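Putative uncharacterized protein TTHA0988 (Thermus thermophilus, PDB 3OEP) is of unknown function, a fused homologue of KipI and KipA with cyclophilin-like domains that was once mistaken for an allophanate hydrolase. Local coordinates at residues L233-G238 against A349-R354; F276-P281 against P328-Y333; A294-V299 against F381-L386; P396-A401 against P469-P474; G411-A416 against L426-P431. All blocks are in the same frame, centred on the assembly; numbering follows the deposited sequence.

Overall arrangement
All five contacts lie in roughly the C-terminal half of the chain, probably its KipA-like part, most of which falls to the carboxyltransferase subdomain A and B family. Contacts 1, 2 and 3 reach one five-stranded antiparallel sheet, on strands 233-235, 273-277 with 331-336, and 289-295; contact 3 runs on into strand 298-302 of another sheet. Contact 2 is nested inside the loop closed by contact 1 and alternates along the chain with contact 3; their centres lie about 11 Å apart and they touch. Contacts 4 and 5 follow and share a further sheet, centres about 16 Å apart, contact 5 nested inside contact 4. Centres of contacts 1 and 5 are about 30 Å apart.

Contact 1: L233-G238 against A349-R354; sequences LVVDGG and ASPDLR
A buried loop-to-strand contact joins residues 233-238, on an edge strand of a five-stranded antiparallel sheet, to the irregular chain 349-354, with Asp236 binding Ala349 and Ser350. The carboxylate uses both oxygens. Ser350 OG donates to Asp236 OD1 at 2.7 Å, and the backbone N of Ala349 gives a nearly straight bond of 2.8 Å to Asp236 OD2. Asp236 OD1 also accepts from Gly238 N at 3.0 Å, closing an Asx turn; this N-H and the serine hydroxyl come from opposite faces of the carboxylate plane, well out of it. A chi1 of 67°, which sets CG between the backbone N and the carbonyl carbon, turns the acid to these donors. Ser348 OG is a further partner of OD1.

Beside this polar knot, a water donates to both Val234 O and Ala349 O, joining two carbonyls that cannot bond each other. The Pro351 ring packs through CD on Val235 CG1 at 3.9 Å and through CG on Leu233 CD2 at 4.1 Å, and Leu353 CD1 meets the same leucine methyl. With several donors converging on it, Asp236 is probably held as the carboxylate, its charge spread over hydrogen bonds that fix both the turn and the incoming loop.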
# COMPACT_ATOMS: atom_id res chain seq x y z
N LEU A 233 2.11 12.12 -8.24
CA LEU A 233 0.86 11.50 -7.84
C LEU A 233 -0.08 12.54 -7.27
O LEU A 233 0.34 13.37 -6.47
CB LEU A 233 1.12 10.44 -6.77
CG LEU A 233 2.04 9.27 -7.12
CD1 LEU A 233 2.27 8.39 -5.89
CD2 LEU A 233 1.46 8.45 -8.26
N VAL A 234 -1.35 12.49 -7.66
CA VAL A 234 -2.38 13.25 -6.97
C VAL A 234 -2.84 12.42 -5.78
O VAL A 234 -3.40 11.34 -5.96
CB VAL A 234 -3.58 13.55 -7.88
CG1 VAL A 234 -4.68 14.26 -7.11
CG2 VAL A 234 -3.13 14.40 -9.07
N VAL A 235 -2.59 12.91 -4.57
CA VAL A 235 -2.97 12.20 -3.35
C VAL A 235 -3.91 13.01 -2.46
O VAL A 235 -3.83 14.24 -2.42
CB VAL A 235 -1.73 11.80 -2.52
CG1 VAL A 235 -0.84 10.83 -3.30
CG2 VAL A 235 -0.94 13.03 -2.07
N ASP A 236 -4.81 12.32 -1.76
CA ASP A 236 -5.59 12.92 -0.67
C ASP A 236 -5.10 12.35 0.67
O ASP A 236 -3.96 11.89 0.75
CB ASP A 236 -7.11 12.77 -0.90
CG ASP A 236 -7.62 11.33 -0.83
OD1 ASP A 236 -6.87 10.39 -0.46
OD2 ASP A 236 -8.81 11.15 -1.15
N GLY A 237 -5.93 12.38 1.71
CA GLY A 237 -5.50 11.91 3.03
C GLY A 237 -5.14 10.43 3.11
O GLY A 237 -4.40 10.02 4.01
N GLY A 238 -5.65 9.64 2.17
CA GLY A 238 -5.41 8.20 2.13
C GLY A 238 -6.69 7.42 1.95
O GLY A 238 -7.79 7.99 2.01
N ALA A 349 -9.38 9.44 -3.30
CA ALA A 349 -8.81 9.80 -4.59
C ALA A 349 -7.34 9.40 -4.70
O ALA A 349 -6.70 9.66 -5.73
CB ALA A 349 -8.95 11.31 -4.82
N SER A 350 -6.78 8.79 -3.66
CA SER A 350 -5.36 8.42 -3.67
C SER A 350 -5.12 7.19 -4.54
O SER A 350 -5.95 6.27 -4.59
CB SER A 350 -4.82 8.16 -2.26
OG SER A 350 -4.67 9.36 -1.52
N PRO A 351 -3.97 7.15 -5.22
CA PRO A 351 -3.69 6.01 -6.08
C PRO A 351 -3.29 4.76 -5.30
O PRO A 351 -2.72 4.85 -4.21
CB PRO A 351 -2.50 6.49 -6.91
CG PRO A 351 -1.84 7.51 -6.09
CD PRO A 351 -2.93 8.19 -5.31
N ASP A 352 -3.63 3.60 -5.84
CA ASP A 352 -3.06 2.34 -5.36
C ASP A 352 -2.40 1.72 -6.57
O ASP A 352 -3.05 0.99 -7.33
CB ASP A 352 -4.13 1.41 -4.80
CG ASP A 352 -3.53 0.22 -4.07
OD1 ASP A 352 -2.51 -0.34 -4.55
OD2 ASP A 352 -4.05 -0.14 -3.00
N LEU A 353 -1.13 2.04 -6.77
CA LEU A 353 -0.44 1.66 -8.00
C LEU A 353 -0.32 0.14 -8.13
O LEU A 353 -0.42 -0.39 -9.24
CB LEU A 353 0.93 2.34 -8.11
CG LEU A 353 0.95 3.87 -8.08
CD1 LEU A 353 2.39 4.37 -8.26
CD2 LEU A 353 0.04 4.45 -9.15
N ARG A 354 -0.14 -0.55 -7.01
CA ARG A 354 -0.15 -2.01 -6.99
C ARG A 354 -1.47 -2.55 -7.56
O ARG A 354 -1.47 -3.52 -8.32
CB ARG A 354 0.07 -2.52 -5.56
CG ARG A 354 0.23 -4.03 -5.45
CD ARG A 354 0.51 -4.49 -4.03
NE ARG A 354 1.80 -4.00 -3.53
CZ ARG A 354 1.98 -3.02 -2.65
NH1 ARG A 354 3.22 -2.68 -2.29
NH2 ARG A 354 0.95 -2.36 -2.11
O HOH W 1 -4.95 10.03 -7.78

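Contact 2: F276-P281 against P328-Y333; sequences FAYKGP and PGVRGY
Phe276-Tyr278 and Val330-Tyr333 run antiparallel, their end-to-end directions 164° apart, with Phe276 and Gly332 forming a hydrogen-bonded pair and Ala277 and Arg331 a non-hydrogen-bonded one. Phe276 N donates to Gly332 O at 3.0 Å and Gly332 N returns a bond to Phe276 O at 2.8 Å. Beyond the strand end, Tyr278 N reaches Val330 O at 2.8 Å, so the pairing carries on into the turn, where Ala277 O accepts from Lys279 N.

With CG between the backbone N and the carbonyl carbon (chi1 48°), the Phe276 ring is carried across the strand pair and lies over the backbone of Gly332, whose CA sits 4.1 Å from the ring centroid in a CH-pi contact. A side chain on Gly332 would collide with CE1 of this ring. An alanine in place of Phe276 would take away this aromatic cover and is likely to leave a gap over Gly332 and beside Phe323 and Phe298, whose rings also meet it.

On the sheet face that carries Ala277 and Arg331, the methyl of Ala277 lies over one face of the guanidinium, 3.6 Å from Arg331 NH1. A bend at chi3 (-53°) folds the arginine head back to that position, where NH1 forms a salt bridge with Glu275 and NE bonds to Gly481 O. Val330 CB covers the centre of one face of the Tyr278 ring, while the tyrosine hydroxyl bonds to Ala418 O. The buried arginine charge is thus probably balanced by Glu275, with the Ala277 methyl against one face of the guanidinium.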
# COMPACT_ATOMS: atom_id res chain seq x y z
N PHE A 276 5.42 14.86 -5.50
CA PHE A 276 6.47 14.44 -6.43
C PHE A 276 7.77 14.16 -5.69
O PHE A 276 8.04 14.74 -4.64
CB PHE A 276 6.70 15.49 -7.53
CG PHE A 276 6.85 16.89 -7.01
CD1 PHE A 276 8.09 17.44 -6.80
CD2 PHE A 276 5.72 17.65 -6.73
CE1 PHE A 276 8.22 18.73 -6.31
CE2 PHE A 276 5.84 18.94 -6.24
CZ PHE A 276 7.09 19.48 -6.03
N ALA A 277 8.56 13.25 -6.25
CA ALA A 277 9.78 12.81 -5.59
C ALA A 277 10.95 12.76 -6.56
O ALA A 277 10.79 12.36 -7.72
CB ALA A 277 9.57 11.45 -4.95
N TYR A 278 12.12 13.17 -6.08
CA TYR A 278 13.40 13.07 -6.80
C TYR A 278 13.50 14.05 -7.99
O TYR A 278 14.44 14.86 -8.06
CB TYR A 278 13.69 11.61 -7.22
CG TYR A 278 13.82 10.63 -6.04
CD1 TYR A 278 12.74 9.86 -5.61
CD2 TYR A 278 15.03 10.49 -5.37
CE1 TYR A 278 12.87 8.96 -4.53
CE2 TYR A 278 15.17 9.61 -4.30
CZ TYR A 278 14.09 8.85 -3.88
OH TYR A 278 14.26 7.97 -2.82
N LYS A 279 12.54 13.97 -8.91
CA LYS A 279 12.46 14.88 -10.03
C LYS A 279 11.01 15.33 -10.17
O LYS A 279 10.10 14.50 -10.25
CB LYS A 279 12.91 14.21 -11.32
CG LYS A 279 12.94 15.12 -12.53
CD LYS A 279 13.40 14.39 -13.77
CE LYS A 279 13.34 15.29 -15.00
NZ LYS A 279 13.77 14.58 -16.23
N GLY A 280 10.81 16.64 -10.21
CA GLY A 280 9.49 17.23 -10.28
C GLY A 280 9.01 17.42 -11.71
O GLY A 280 9.80 17.34 -12.65
N PRO A 281 7.71 17.68 -11.87
CA PRO A 281 7.13 17.93 -13.17
C PRO A 281 7.37 19.35 -13.65
O PRO A 281 7.81 20.20 -12.87
CB PRO A 281 5.63 17.71 -12.93
CG PRO A 281 5.43 18.10 -11.53
CD PRO A 281 6.70 17.72 -10.80
N PRO A 328 18.88 18.52 1.25
CA PRO A 328 18.39 17.23 1.66
C PRO A 328 16.90 17.12 1.40
O PRO A 328 16.19 18.13 1.28
CB PRO A 328 18.69 17.21 3.16
CG PRO A 328 18.59 18.62 3.57
CD PRO A 328 19.06 19.43 2.40
N GLY A 329 16.43 15.89 1.32
CA GLY A 329 15.04 15.63 1.07
C GLY A 329 14.85 15.28 -0.38
O GLY A 329 15.73 15.49 -1.22
N VAL A 330 13.69 14.70 -0.67
CA VAL A 330 13.39 14.23 -2.00
C VAL A 330 11.95 14.44 -2.41
O VAL A 330 11.65 14.26 -3.58
CB VAL A 330 13.69 12.72 -2.15
CG1 VAL A 330 15.16 12.46 -1.97
CG2 VAL A 330 12.85 11.91 -1.17
N ARG A 331 11.08 14.84 -1.48
CA ARG A 331 9.63 14.78 -1.73
C ARG A 331 8.96 16.13 -1.49
O ARG A 331 9.00 16.67 -0.39
CB ARG A 331 9.01 13.71 -0.85
CG ARG A 331 7.60 13.29 -1.23
CD ARG A 331 7.22 11.99 -0.52
NE ARG A 331 8.23 10.96 -0.75
CZ ARG A 331 8.24 10.08 -1.75
NH1 ARG A 331 7.24 10.01 -2.61
NH2 ARG A 331 9.25 9.23 -1.85
N GLY A 332 8.33 16.64 -2.54
CA GLY A 332 7.64 17.93 -2.49
C GLY A 332 6.15 17.78 -2.71
O GLY A 332 5.68 16.76 -3.23
N TYR A 333 5.42 18.82 -2.31
CA TYR A 333 3.97 18.90 -2.44
C TYR A 333 3.55 20.23 -3.05
O TYR A 333 4.06 21.28 -2.68
CB TYR A 333 3.29 18.74 -1.07
CG TYR A 333 3.54 17.37 -0.53
CD1 TYR A 333 4.67 17.12 0.24
CD2 TYR A 333 2.71 16.31 -0.87
CE1 TYR A 333 4.94 15.84 0.69
CE2 TYR A 333 2.98 15.03 -0.43
CZ TYR A 333 4.09 14.80 0.35
OH TYR A 333 4.35 13.52 0.78

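Contact 3: A294-V299 against F381-L386; sequences AGYGFV and FPQRPL
The ring of Tyr296 is sandwiched between Leu386, over one face, and the amide nitrogen of Gln383, over the other, while Arg384 O lies in the ring plane at its edge. Leu386 CB makes the CH-pi contact, 4.1 Å from the centroid and offset toward the rim. Gln383 NE2 comes within 3.6 Å of Tyr296 CE1, with the amide plane turned 37° from the ring. At the far end Tyr296 OH donates a hydrogen bond to Arg384 O, 2.5 Å away, and Arg384 CG also packs beside the hydroxyl.

The same amide engages both backbone polar groups of Gly295. Gly295 N donates to Gln383 OE1 at 2.9 Å, in the carbonyl plane and on a lone pair. Gln383 NE2 returns a bond of 2.9 Å to Gly295 O, with the acceptor in the amide plane and an angle of 172° at the hydrogen. This two-point bond fixes the rotation of the amide, which its chain, extended beyond CG, delivers past the ring in the opposite direction. Around the ring, Trp478 of helix 477-480 touches both Tyr296 and Leu386, and its indole forms a cation-pi pair with Arg384.

The amide thus bonds the N-H and C=O of one residue at the end of strand 289-295, as a strand neighbour does in an antiparallel hydrogen-bonded pair, fastening the irregular linker that leads to strand 390-396 against this sheet.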
# COMPACT_ATOMS: atom_id res chain seq x y z
N ALA A 294 5.34 22.92 -0.50
CA ALA A 294 5.85 22.50 0.81
C ALA A 294 6.59 21.18 0.66
O ALA A 294 6.53 20.54 -0.39
CB ALA A 294 4.71 22.38 1.82
N GLY A 295 7.28 20.77 1.72
CA GLY A 295 8.13 19.59 1.67
C GLY A 295 9.58 19.97 1.47
O GLY A 295 10.00 21.08 1.81
N TYR A 296 10.35 19.04 0.92
CA TYR A 296 11.80 19.17 0.87
C TYR A 296 12.36 18.65 -0.44
O TYR A 296 11.64 18.03 -1.22
CB TYR A 296 12.44 18.41 2.04
CG TYR A 296 11.86 18.79 3.38
CD1 TYR A 296 12.42 19.81 4.14
CD2 TYR A 296 10.74 18.13 3.89
CE1 TYR A 296 11.87 20.17 5.36
CE2 TYR A 296 10.19 18.49 5.10
CZ TYR A 296 10.76 19.50 5.84
OH TYR A 296 10.21 19.84 7.04
N GLY A 297 13.63 18.93 -0.69
CA GLY A 297 14.32 18.40 -1.86
C GLY A 297 14.32 19.28 -3.09
O GLY A 297 14.98 18.95 -4.07
N PHE A 298 13.59 20.39 -3.04
CA PHE A 298 13.48 21.30 -4.19
C PHE A 298 13.26 22.74 -3.76
O PHE A 298 12.85 23.01 -2.63
CB PHE A 298 12.28 20.96 -5.08
CG PHE A 298 12.19 19.52 -5.48
CD1 PHE A 298 12.72 19.09 -6.68
CD2 PHE A 298 11.54 18.60 -4.66
CE1 PHE A 298 12.62 17.76 -7.07
CE2 PHE A 298 11.43 17.27 -5.04
CZ PHE A 298 11.97 16.85 -6.25
N VAL A 299 13.52 23.66 -4.68
CA VAL A 299 12.96 25.00 -4.63
C VAL A 299 12.13 25.16 -5.89
O VAL A 299 12.52 24.68 -6.96
CB VAL A 299 14.03 26.12 -4.54
CG1 VAL A 299 14.76 26.05 -3.20
CG2 VAL A 299 15.01 26.04 -5.70
N PHE A 381 4.43 29.62 6.37
CA PHE A 381 4.51 28.98 7.68
C PHE A 381 5.86 28.27 7.76
O PHE A 381 6.31 27.70 6.77
CB PHE A 381 3.36 27.99 7.86
CG PHE A 381 3.21 27.47 9.26
CD1 PHE A 381 2.45 28.16 10.20
CD2 PHE A 381 3.83 26.29 9.65
CE1 PHE A 381 2.31 27.68 11.50
CE2 PHE A 381 3.70 25.80 10.95
CZ PHE A 381 2.94 26.50 11.87
N PRO A 382 6.51 28.29 8.94
CA PRO A 382 7.83 27.67 9.01
C PRO A 382 7.75 26.15 8.90
O PRO A 382 6.86 25.53 9.48
CB PRO A 382 8.32 28.08 10.40
CG PRO A 382 7.07 28.25 11.20
CD PRO A 382 6.11 28.88 10.23
N GLN A 383 8.66 25.56 8.14
CA GLN A 383 8.77 24.11 8.11
C GLN A 383 9.78 23.68 9.15
O GLN A 383 10.80 24.34 9.36
CB GLN A 383 9.25 23.63 6.75
CG GLN A 383 8.36 24.04 5.61
CD GLN A 383 8.53 23.12 4.42
OE1 GLN A 383 7.55 22.67 3.84
NE2 GLN A 383 9.78 22.82 4.07
N ARG A 384 9.51 22.54 9.79
CA ARG A 384 10.50 21.90 10.64
C ARG A 384 11.74 21.59 9.80
O ARG A 384 11.61 21.23 8.62
CB ARG A 384 9.92 20.63 11.27
CG ARG A 384 9.56 19.54 10.28
CD ARG A 384 8.79 18.38 10.93
NE ARG A 384 7.43 18.74 11.31
CZ ARG A 384 6.47 17.86 11.61
NH1 ARG A 384 6.69 16.55 11.57
NH2 ARG A 384 5.26 18.30 11.95
N PRO A 385 12.94 21.75 10.38
CA PRO A 385 14.11 21.41 9.58
C PRO A 385 14.23 19.90 9.35
O PRO A 385 13.79 19.10 10.19
CB PRO A 385 15.28 21.92 10.43
CG PRO A 385 14.76 21.98 11.81
CD PRO A 385 13.30 22.31 11.69
N LEU A 386 14.78 19.53 8.21
CA LEU A 386 15.03 18.13 7.89
C LEU A 386 16.49 17.85 8.22
O LEU A 386 17.38 18.44 7.63
CB LEU A 386 14.78 17.88 6.40
CG LEU A 386 14.94 16.44 5.91
CD1 LEU A 386 13.91 15.53 6.55
CD2 LEU A 386 14.84 16.40 4.40

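Contact 4: P396-A401 against P469-P474; sequences PGPQFA and PALVDP
The backbones of Gly397 and Phe400 pack on Pro469 and Ala470, and this is the tight part of the contact; the rings of Pro396 and Phe400 form its exposed side. The CA atoms of Gly397 and Ala470 are 3.9 Å apart, and a side chain on the glycine would run into Ala470 N and the carbonyl carbon of Pro469. Gly397 N donates to Pro469 O at 2.9 Å, approaching from well above the carbonyl plane. Pro469 O also receives a CA-H...O contact from Phe400 CA at 3.4 Å, while Pro469 CA makes a longer one to Gln399 O.

Over the start of the turn, Leu471 CG is 3.9 Å from Gly397 CA, CD1 rests near Pro396 O, and Leu471 CD2 meets Pro398 CD at 4.1 Å; chi1 of -48°, with CG anti to the carbonyl carbon, places the branch there. A serine at Leu471 would lack both methyls and is likely to lose the packing on Gly397 and Pro398, leaving a gap beside the turn.

On the looser side, the Phe400 ring touches Pro469 O obliquely through CD2. Gln399 turns its amide elsewhere, to Lys468 N and Glu438.

Gly397 to Phe400 form a type I beta turn, closed by Phe400 N bonding to Gly397 O. It leads from strand 390-396 to Ala401, the N-cap residue of helix 402-408, and rests on the adjacent antiparallel strand 467-472 in this cyclophilin-like sheet.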
# COMPACT_ATOMS: atom_id res chain seq x y z
N PRO A 396 8.42 -1.76 20.28
CA PRO A 396 8.31 -3.20 20.02
C PRO A 396 7.27 -3.53 18.97
O PRO A 396 6.18 -2.94 18.95
CB PRO A 396 7.90 -3.77 21.38
CG PRO A 396 8.44 -2.81 22.36
CD PRO A 396 8.33 -1.46 21.72
N GLY A 397 7.61 -4.48 18.10
CA GLY A 397 6.71 -4.97 17.06
C GLY A 397 6.06 -6.29 17.44
O GLY A 397 6.38 -6.87 18.49
N PRO A 398 5.16 -6.78 16.59
CA PRO A 398 4.41 -8.00 16.90
C PRO A 398 5.28 -9.27 16.98
O PRO A 398 4.88 -10.24 17.64
CB PRO A 398 3.39 -8.09 15.77
CG PRO A 398 3.98 -7.31 14.65
CD PRO A 398 4.74 -6.20 15.30
N GLN A 399 6.44 -9.26 16.33
CA GLN A 399 7.40 -10.36 16.43
C GLN A 399 8.65 -9.92 17.19
O GLN A 399 9.77 -10.33 16.86
CB GLN A 399 7.78 -10.88 15.05
CG GLN A 399 6.67 -11.67 14.36
CD GLN A 399 5.60 -10.81 13.77
OE1 GLN A 399 5.88 -9.86 13.03
NE2 GLN A 399 4.34 -11.13 14.09
N PHE A 400 8.45 -9.09 18.21
CA PHE A 400 9.56 -8.59 19.02
C PHE A 400 10.47 -9.73 19.48
O PHE A 400 10.02 -10.79 19.92
CB PHE A 400 9.02 -7.84 20.24
CG PHE A 400 10.10 -7.36 21.16
CD1 PHE A 400 10.55 -8.15 22.21
CD2 PHE A 400 10.68 -6.11 20.97
CE1 PHE A 400 11.56 -7.70 23.06
CE2 PHE A 400 11.68 -5.66 21.81
CZ PHE A 400 12.11 -6.46 22.86
N ALA A 401 11.77 -9.47 19.36
CA ALA A 401 12.81 -10.31 19.94
C ALA A 401 13.84 -9.36 20.49
O ALA A 401 14.24 -8.42 19.80
CB ALA A 401 13.43 -11.21 18.88
N PRO A 469 10.05 -7.20 14.15
CA PRO A 469 10.42 -7.15 15.57
C PRO A 469 10.25 -5.77 16.20
O PRO A 469 10.19 -5.65 17.43
CB PRO A 469 11.90 -7.56 15.57
CG PRO A 469 12.38 -7.25 14.19
CD PRO A 469 11.21 -7.53 13.29
N ALA A 470 10.18 -4.74 15.37
CA ALA A 470 10.05 -3.37 15.84
C ALA A 470 9.16 -2.57 14.90
O ALA A 470 8.86 -3.00 13.78
CB ALA A 470 11.42 -2.73 15.95
N LEU A 471 8.74 -1.41 15.39
CA LEU A 471 7.98 -0.42 14.64
C LEU A 471 8.65 0.93 14.82
O LEU A 471 9.03 1.29 15.93
CB LEU A 471 6.55 -0.30 15.18
CG LEU A 471 5.74 -1.56 15.44
CD1 LEU A 471 4.42 -1.20 16.13
CD2 LEU A 471 5.48 -2.29 14.15
N VAL A 472 8.76 1.70 13.75
CA VAL A 472 9.15 3.11 13.88
C VAL A 472 7.98 3.89 14.47
O VAL A 472 6.83 3.76 14.02
CB VAL A 472 9.58 3.72 12.54
CG1 VAL A 472 9.83 5.23 12.69
CG2 VAL A 472 10.82 3.01 12.02
N ASP A 473 8.27 4.69 15.48
CA ASP A 473 7.29 5.57 16.13
C ASP A 473 6.58 6.41 15.06
O ASP A 473 7.24 7.02 14.24
CB ASP A 473 8.00 6.47 17.13
CG ASP A 473 7.05 7.20 18.06
OD1 ASP A 473 7.14 6.98 19.29
OD2 ASP A 473 6.22 7.99 17.57
N PRO A 474 5.23 6.44 15.08
CA PRO A 474 4.51 7.21 14.05
C PRO A 474 4.93 8.68 13.96
O PRO A 474 4.85 9.27 12.88
CB PRO A 474 3.04 7.09 14.48
CG PRO A 474 3.07 6.62 15.88
CD PRO A 474 4.31 5.80 16.03

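Contact 5: G411-A416 against L426-P431; sequences GPFRVA and LGPEVP
Pro428 lays its ring over one face of Phe413, with CD almost above the centre of the aromatic ring at 3.8 Å from the centroid, a CH-pi contact. The proline ring lies nearly parallel to the phenyl ring. At the edge of the phenyl ring, near its plane, Val430 CG2 meets Phe413 CZ at 3.8 Å. Gly427 CA is 3.6 Å from Phe413 CD2; a side chain on that glycine would strike the ring. Chi1 of -73° sets Phe413 CG anti to its carbonyl carbon, which brings the ring toward 427-430, and Leu408 of helix 402-408 packs on it too.

Between these residues and the next group runs an antiparallel strand pair, part of the beta hairpin formed by strands 413-418 and 422-426 in the cyclophilin-like sheet. Arg414 N donates to Leu426 O at 2.7 Å and Leu426 N to Arg414 O at 2.8 Å.

On the exposed face, the guanidinium of Arg414, folded over by a bend at chi3 (70°), has Leu426 CB over one face, offset toward the rim. Arg414 NH1 stands 3.5 Å from Leu426 CD1 and bonds to a glycerol, probably from the crystallisation liquor. Ala416 CB touches the same leucine from beyond the pair, 3.8 Å from Leu426 CG.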
# COMPACT_ATOMS: atom_id res chain seq x y z
N GLY A 411 24.17 0.20 16.21
CA GLY A 411 25.02 1.06 15.40
C GLY A 411 24.22 1.64 14.25
O GLY A 411 23.06 1.30 14.07
N PRO A 412 24.85 2.52 13.45
CA PRO A 412 24.13 3.17 12.36
C PRO A 412 23.76 2.25 11.20
O PRO A 412 24.52 1.32 10.86
CB PRO A 412 25.11 4.25 11.89
CG PRO A 412 26.45 3.77 12.29
CD PRO A 412 26.24 2.99 13.56
N PHE A 413 22.60 2.51 10.63
CA PHE A 413 22.19 1.92 9.37
C PHE A 413 22.28 3.00 8.30
O PHE A 413 22.44 4.18 8.60
CB PHE A 413 20.77 1.37 9.47
CG PHE A 413 20.67 0.11 10.29
CD1 PHE A 413 20.72 0.16 11.67
CD2 PHE A 413 20.54 -1.12 9.67
CE1 PHE A 413 20.64 -1.01 12.43
CE2 PHE A 413 20.47 -2.29 10.41
CZ PHE A 413 20.52 -2.23 11.80
N ARG A 414 22.19 2.58 7.05
CA ARG A 414 22.27 3.47 5.91
C ARG A 414 21.17 3.09 4.93
O ARG A 414 20.93 1.90 4.70
CB ARG A 414 23.65 3.32 5.25
CG ARG A 414 23.99 4.38 4.22
CD ARG A 414 25.46 4.27 3.80
NE ARG A 414 25.72 3.07 3.00
CZ ARG A 414 26.34 1.96 3.43
NH1 ARG A 414 26.51 0.95 2.58
NH2 ARG A 414 26.79 1.85 4.67
N VAL A 415 20.49 4.08 4.35
CA VAL A 415 19.42 3.81 3.40
C VAL A 415 20.02 3.30 2.09
O VAL A 415 20.90 3.93 1.52
CB VAL A 415 18.58 5.07 3.11
CG1 VAL A 415 17.56 4.80 2.00
CG2 VAL A 415 17.88 5.56 4.38
N ALA A 416 19.55 2.14 1.63
CA ALA A 416 19.98 1.58 0.34
C ALA A 416 19.05 2.04 -0.77
O ALA A 416 19.50 2.43 -1.86
CB ALA A 416 20.00 0.07 0.41
N LEU A 426 20.84 -0.86 5.03
CA LEU A 426 22.12 -1.54 5.13
C LEU A 426 22.72 -1.23 6.50
O LEU A 426 22.71 -0.08 6.94
CB LEU A 426 23.07 -1.04 4.04
CG LEU A 426 22.71 -1.45 2.62
CD1 LEU A 426 23.58 -0.69 1.62
CD2 LEU A 426 22.89 -2.95 2.45
N GLY A 427 23.24 -2.24 7.17
CA GLY A 427 23.80 -2.04 8.49
C GLY A 427 24.06 -3.34 9.21
O GLY A 427 24.13 -4.39 8.57
N PRO A 428 24.20 -3.29 10.54
CA PRO A 428 24.43 -4.48 11.35
C PRO A 428 23.41 -5.59 11.07
O PRO A 428 22.24 -5.30 10.82
CB PRO A 428 24.25 -3.96 12.78
CG PRO A 428 24.55 -2.51 12.72
CD PRO A 428 24.21 -2.05 11.33
N GLU A 429 23.86 -6.84 11.13
CA GLU A 429 22.96 -7.98 10.95
C GLU A 429 21.88 -7.99 12.03
O GLU A 429 22.19 -7.85 13.22
CB GLU A 429 23.74 -9.30 10.98
N VAL A 430 20.62 -8.14 11.62
CA VAL A 430 19.48 -8.23 12.54
C VAL A 430 18.79 -9.58 12.35
O VAL A 430 18.42 -9.93 11.23
CB VAL A 430 18.45 -7.10 12.27
CG1 VAL A 430 17.27 -7.19 13.25
CG2 VAL A 430 19.12 -5.73 12.36
N PRO A 431 18.62 -10.35 13.44
CA PRO A 431 17.91 -11.63 13.29
C PRO A 431 16.45 -11.42 12.87
O PRO A 431 15.76 -10.56 13.42
CB PRO A 431 18.00 -12.27 14.68
CG PRO A 431 18.44 -11.19 15.60
CD PRO A 431 19.13 -10.15 14.81
O HOH W 2 25.76 1.31 7.92